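Local coordinates for protein cellulase (Bacteroides salanitronis, PDB 6WQY) that probably hydrolyses internal beta-1,4 linkages of cellulose and related plant polysaccharides, as a broad-specificity family 5 endoglucanase whose TIM-barrel domain makes up this fragment, at residues F252-Y266 with L277-F291. Numbering follows the deposited sequence.
Sequences FYDPIDYTENADNIY and LKADWGDEDNVTGQF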
# COMPACT_ATOMS: atom_id res chain seq x y z
N PHE A 252 -7.29 3.73 -2.37
CA PHE A 252 -8.32 4.72 -2.64
C PHE A 252 -7.86 5.67 -3.74
O PHE A 252 -7.02 6.54 -3.49
CB PHE A 252 -8.68 5.53 -1.39
CG PHE A 252 -9.77 6.53 -1.62
CD1 PHE A 252 -11.10 6.13 -1.63
CD2 PHE A 252 -9.49 7.87 -1.85
CE1 PHE A 252 -12.12 7.04 -1.84
CE2 PHE A 252 -10.50 8.78 -2.06
CZ PHE A 252 -11.81 8.37 -2.06
N TYR A 253 -8.45 5.52 -4.92
CA TYR A 253 -8.17 6.37 -6.06
C TYR A 253 -9.44 7.05 -6.58
O TYR A 253 -9.42 7.65 -7.67
CB TYR A 253 -7.55 5.56 -7.19
CG TYR A 253 -6.15 5.05 -6.95
CD1 TYR A 253 -5.06 5.90 -7.06
CD2 TYR A 253 -5.91 3.71 -6.66
CE1 TYR A 253 -3.77 5.44 -6.92
CE2 TYR A 253 -4.61 3.24 -6.49
CZ TYR A 253 -3.55 4.11 -6.63
OH TYR A 253 -2.24 3.70 -6.57
N ASP A 254 -10.54 6.99 -5.85
CA ASP A 254 -11.81 7.44 -6.41
C ASP A 254 -11.76 8.93 -6.71
O ASP A 254 -11.34 9.71 -5.85
CB ASP A 254 -12.96 7.22 -5.42
CG ASP A 254 -13.26 5.77 -5.13
OD1 ASP A 254 -12.69 4.86 -5.78
OD2 ASP A 254 -14.15 5.55 -4.24
N PRO A 255 -12.24 9.38 -7.88
CA PRO A 255 -12.69 8.60 -9.04
C PRO A 255 -11.49 8.35 -9.96
O PRO A 255 -10.84 9.32 -10.38
CB PRO A 255 -13.73 9.50 -9.69
CG PRO A 255 -13.28 10.90 -9.35
CD PRO A 255 -12.41 10.83 -8.11
N ILE A 256 -11.19 7.08 -10.27
CA ILE A 256 -9.98 6.77 -11.02
C ILE A 256 -9.94 7.45 -12.37
O ILE A 256 -8.86 7.78 -12.88
CB ILE A 256 -9.80 5.24 -11.11
CG1 ILE A 256 -8.44 4.87 -11.73
CG2 ILE A 256 -10.93 4.60 -11.89
CD1 ILE A 256 -7.25 5.23 -10.88
N ASP A 257 -11.09 7.67 -13.01
CA ASP A 257 -11.05 8.36 -14.30
C ASP A 257 -10.40 9.73 -14.16
O ASP A 257 -9.73 10.19 -15.10
CB ASP A 257 -12.46 8.51 -14.88
CG ASP A 257 -12.99 7.21 -15.45
OD1 ASP A 257 -12.25 6.20 -15.48
OD2 ASP A 257 -14.17 7.19 -15.87
N TYR A 258 -10.59 10.40 -13.03
CA TYR A 258 -9.94 11.69 -12.77
C TYR A 258 -8.50 11.50 -12.28
O TYR A 258 -7.56 12.13 -12.79
CB TYR A 258 -10.75 12.51 -11.75
CG TYR A 258 -9.99 13.75 -11.31
CD1 TYR A 258 -9.72 14.77 -12.21
CD2 TYR A 258 -9.48 13.87 -10.02
CE1 TYR A 258 -8.98 15.87 -11.84
CE2 TYR A 258 -8.75 14.98 -9.64
CZ TYR A 258 -8.49 15.97 -10.55
OH TYR A 258 -7.75 17.06 -10.18
N THR A 259 -8.29 10.63 -11.29
CA THR A 259 -6.98 10.60 -10.64
C THR A 259 -5.91 10.02 -11.55
O THR A 259 -4.75 10.43 -11.43
CB THR A 259 -7.05 9.85 -9.31
OG1 THR A 259 -7.55 8.53 -9.55
CG2 THR A 259 -7.93 10.58 -8.31
N GLU A 260 -6.23 9.09 -12.44
CA GLU A 260 -5.25 8.58 -13.38
C GLU A 260 -5.40 9.19 -14.78
O GLU A 260 -4.50 9.03 -15.61
CB GLU A 260 -5.31 7.05 -13.47
CG GLU A 260 -4.16 6.47 -14.28
CD GLU A 260 -3.87 5.02 -13.96
OE1 GLU A 260 -4.83 4.26 -13.81
OE2 GLU A 260 -2.68 4.65 -13.87
N ASN A 261 -6.50 9.88 -15.05
CA ASN A 261 -6.64 10.68 -16.27
C ASN A 261 -6.54 9.84 -17.54
O ASN A 261 -5.92 10.25 -18.53
CB ASN A 261 -5.62 11.83 -16.30
CG ASN A 261 -5.93 12.87 -17.36
OD1 ASN A 261 -7.09 13.18 -17.62
ND2 ASN A 261 -4.88 13.43 -17.97
N ALA A 262 -7.17 8.66 -17.54
CA ALA A 262 -6.97 7.71 -18.64
C ALA A 262 -7.28 8.33 -20.00
O ALA A 262 -6.43 8.34 -20.89
CB ALA A 262 -7.83 6.46 -18.41
N ASP A 263 -8.50 8.82 -20.19
CA ASP A 263 -8.93 9.32 -21.49
C ASP A 263 -8.67 10.82 -21.67
O ASP A 263 -9.17 11.40 -22.63
CB ASP A 263 -10.41 9.00 -21.73
CG ASP A 263 -10.73 8.84 -23.21
OD1 ASP A 263 -9.82 8.48 -23.99
OD2 ASP A 263 -11.89 9.08 -23.60
N ASN A 264 -7.90 11.43 -20.76
CA ASN A 264 -7.49 12.83 -20.86
C ASN A 264 -8.68 13.76 -21.15
O ASN A 264 -8.60 14.65 -22.00
CB ASN A 264 -6.38 13.02 -21.90
CG ASN A 264 -5.60 14.30 -21.69
OD1 ASN A 264 -5.39 14.74 -20.56
ND2 ASN A 264 -5.17 14.91 -22.79
N ILE A 265 -9.77 13.56 -20.42
CA ILE A 265 -10.95 14.38 -20.58
C ILE A 265 -11.43 15.03 -19.28
O ILE A 265 -12.15 16.03 -19.34
CB ILE A 265 -12.11 13.60 -21.23
CG1 ILE A 265 -12.39 12.34 -20.42
CG2 ILE A 265 -11.79 13.27 -22.68
CD1 ILE A 265 -13.55 11.52 -20.91
N TYR A 266 -11.06 14.49 -18.11
CA TYR A 266 -11.54 15.02 -16.83
C TYR A 266 -10.38 15.76 -16.17
O TYR A 266 -9.48 15.13 -15.61
CB TYR A 266 -12.04 13.90 -15.94
CG TYR A 266 -13.13 13.06 -16.55
CD1 TYR A 266 -14.25 13.64 -17.12
CD2 TYR A 266 -13.03 11.68 -16.56
CE1 TYR A 266 -15.25 12.87 -17.68
CE2 TYR A 266 -14.02 10.90 -17.12
CZ TYR A 266 -15.13 11.50 -17.68
OH TYR A 266 -16.12 10.72 -18.23
N LEU A 277 -16.07 19.09 -17.40
CA LEU A 277 -14.66 18.76 -17.29
C LEU A 277 -14.36 17.83 -16.12
O LEU A 277 -13.20 17.69 -15.72
CB LEU A 277 -13.82 20.04 -17.14
CG LEU A 277 -13.95 21.05 -18.28
CD1 LEU A 277 -13.15 22.31 -17.96
CD2 LEU A 277 -13.50 20.45 -19.61
N LYS A 278 -15.38 17.19 -15.56
CA LYS A 278 -15.21 16.35 -14.39
C LYS A 278 -15.90 15.01 -14.58
O LYS A 278 -16.82 14.88 -15.39
CB LYS A 278 -15.79 17.03 -13.14
CG LYS A 278 -17.29 17.25 -13.24
CD LYS A 278 -17.82 18.06 -12.06
CE LYS A 278 -17.54 17.36 -10.74
NZ LYS A 278 -18.17 16.00 -10.66
N ALA A 279 -15.45 14.01 -13.82
CA ALA A 279 -16.15 12.74 -13.77
C ALA A 279 -17.53 12.94 -13.15
O ALA A 279 -17.79 13.92 -12.46
CB ALA A 279 -15.35 11.74 -12.93
N ASP A 280 -18.43 11.99 -13.41
CA ASP A 280 -19.81 12.14 -12.97
C ASP A 280 -20.06 11.63 -11.56
O ASP A 280 -21.22 11.53 -11.14
CB ASP A 280 -20.79 11.50 -13.96
CG ASP A 280 -20.62 10.00 -14.08
OD1 ASP A 280 -19.90 9.39 -13.27
OD2 ASP A 280 -21.22 9.41 -15.00
N TRP A 281 -19.00 11.34 -10.80
CA TRP A 281 -19.14 10.88 -9.43
C TRP A 281 -17.82 11.16 -8.72
O TRP A 281 -16.86 11.66 -9.31
CB TRP A 281 -19.47 9.38 -9.39
CG TRP A 281 -18.29 8.53 -9.75
CD1 TRP A 281 -17.76 8.35 -11.00
CD2 TRP A 281 -17.49 7.75 -8.86
NE1 TRP A 281 -16.68 7.52 -10.93
CE2 TRP A 281 -16.49 7.13 -9.63
CE3 TRP A 281 -17.52 7.51 -7.48
CZ2 TRP A 281 -15.54 6.29 -9.07
CZ3 TRP A 281 -16.57 6.68 -6.93
CH2 TRP A 281 -15.59 6.07 -7.73
N GLY A 282 -17.79 10.85 -7.43
CA GLY A 282 -16.52 10.78 -6.71
C GLY A 282 -15.98 12.07 -6.16
O GLY A 282 -14.76 12.19 -5.98
N ASP A 283 -16.85 13.04 -5.87
CA ASP A 283 -16.43 14.32 -5.30
C ASP A 283 -16.27 14.24 -3.79
O ASP A 283 -16.08 13.14 -3.25
CB ASP A 283 -17.38 15.42 -5.80
CG ASP A 283 -17.26 15.60 -7.31
OD1 ASP A 283 -16.13 15.80 -7.80
OD2 ASP A 283 -18.31 15.55 -7.99
N GLU A 284 -16.29 15.38 -3.12
CA GLU A 284 -15.91 15.44 -1.71
C GLU A 284 -16.73 14.48 -0.85
O GLU A 284 -16.19 13.88 0.09
CB GLU A 284 -16.10 16.87 -1.18
CG GLU A 284 -15.15 17.91 -1.76
CD GLU A 284 -15.60 18.55 -3.06
OE1 GLU A 284 -16.47 18.00 -3.77
OE2 GLU A 284 -15.07 19.66 -3.38
N ASP A 285 -18.03 14.37 -1.13
CA ASP A 285 -18.90 13.52 -0.32
C ASP A 285 -18.55 12.05 -0.47
O ASP A 285 -18.83 11.25 0.44
CB ASP A 285 -20.37 13.77 -0.69
CG ASP A 285 -20.64 13.54 -2.17
OD1 ASP A 285 -19.89 14.08 -3.01
OD2 ASP A 285 -21.62 12.83 -2.49
N ASN A 286 -17.97 11.65 -1.60
CA ASN A 286 -17.49 10.28 -1.73
C ASN A 286 -16.26 10.03 -0.86
O ASN A 286 -16.12 8.96 -0.26
CB ASN A 286 -17.19 9.92 -3.18
CG ASN A 286 -16.81 8.47 -3.34
OD1 ASN A 286 -17.65 7.58 -3.16
ND2 ASN A 286 -15.55 8.21 -3.65
N VAL A 287 -15.35 11.00 -0.79
CA VAL A 287 -14.18 10.85 0.06
C VAL A 287 -14.60 10.63 1.51
O VAL A 287 -14.20 9.67 2.17
CB VAL A 287 -13.25 12.07 -0.06
CG1 VAL A 287 -12.04 11.88 0.85
CG2 VAL A 287 -12.81 12.30 -1.49
N THR A 288 -15.41 11.55 2.03
CA THR A 288 -15.81 11.43 3.43
C THR A 288 -16.76 10.25 3.64
O THR A 288 -16.69 9.57 4.68
CB THR A 288 -16.43 12.73 3.95
OG1 THR A 288 -17.52 13.09 3.12
CG2 THR A 288 -15.40 13.85 3.95
N GLY A 289 -17.63 9.97 2.67
CA GLY A 289 -18.52 8.84 2.82
C GLY A 289 -17.80 7.51 2.87
O GLY A 289 -18.13 6.63 3.67
N GLN A 290 -16.80 7.34 2.00
CA GLN A 290 -16.04 6.10 2.00
C GLN A 290 -15.16 6.00 3.23
O GLN A 290 -15.06 4.92 3.84
CB GLN A 290 -15.20 6.01 0.72
CG GLN A 290 -16.03 5.87 -0.54
CD GLN A 290 -16.92 4.65 -0.48
OE1 GLN A 290 -18.09 4.74 -0.10
NE2 GLN A 290 -16.37 3.50 -0.84
N PHE A 291 -14.50 7.09 3.62
CA PHE A 291 -13.64 7.01 4.80
C PHE A 291 -14.48 6.82 6.06
O PHE A 291 -14.02 6.19 7.02
CB PHE A 291 -12.72 8.23 4.90
CG PHE A 291 -11.66 8.31 3.83
CD1 PHE A 291 -11.56 7.39 2.81
CD2 PHE A 291 -10.75 9.35 3.87
CE1 PHE A 291 -10.57 7.52 1.84
CE2 PHE A 291 -9.77 9.49 2.90
CZ PHE A 291 -9.68 8.58 1.89
O HOH W 1 -13.64 10.35 -4.21
O HOH W 2 -13.73 3.79 -1.99
O HOH W 3 -16.04 8.00 -14.08
O HOH W 4 -17.51 9.88 -15.21
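Phe-252 takes the edge of Phe-291 on one ring face: Phe-291 CE1 lies 3.7 Å from Phe-252 CG, and planes turned 65° with centroids 4.8 Å apart define a T-shaped pair. With CG anti to the backbone N (chi1 -178°), the Phe-252 ring reaches helix 284-299, where its CZ meets Val-287 CG2 at 4.1 Å. Replacing Phe-252 by an alanine removes the ring, which would probably leave the Phe-291 edge without an aromatic face and a gap beside Val-287. Next along, Asn-286 ND2 donates to the anti lone pair of Asp-254 OD2 (3.1 Å, 163° at the hydrogen), the acceptor lying in the amide plane. One water accepts from Asn-286 ND2 and donates to the carbonyl oxygens of Asp-254 and Gly-282; another links Asp-254 OD2 to Gln-290 NE2, whose amide is further held by Asp-229 through NE2 and Lys-293 through OE1. Pro-255, after a cis peptide bond, sets CB over the Trp-281 indole face, 3.6 Å from CE2, a CH-pi contact. A second one places Ala-279 CA 3.9 Å from the Tyr-266 ring centroid, nearly on its normal. Within loop 277-283, Lys-278 NZ forms a salt bridge with Asp-283 OD2 (2.7 Å) and bonds Ala-279 O, tying the loop's start to its end. The contact thus joins the loop after barrel strand 246-251 to the start of helix 284-299, within a beta-alpha-beta crossover leading to strand 305-310, whose Ile-307 touches both phenylalanines, as does Ile-228 of helix 228-234.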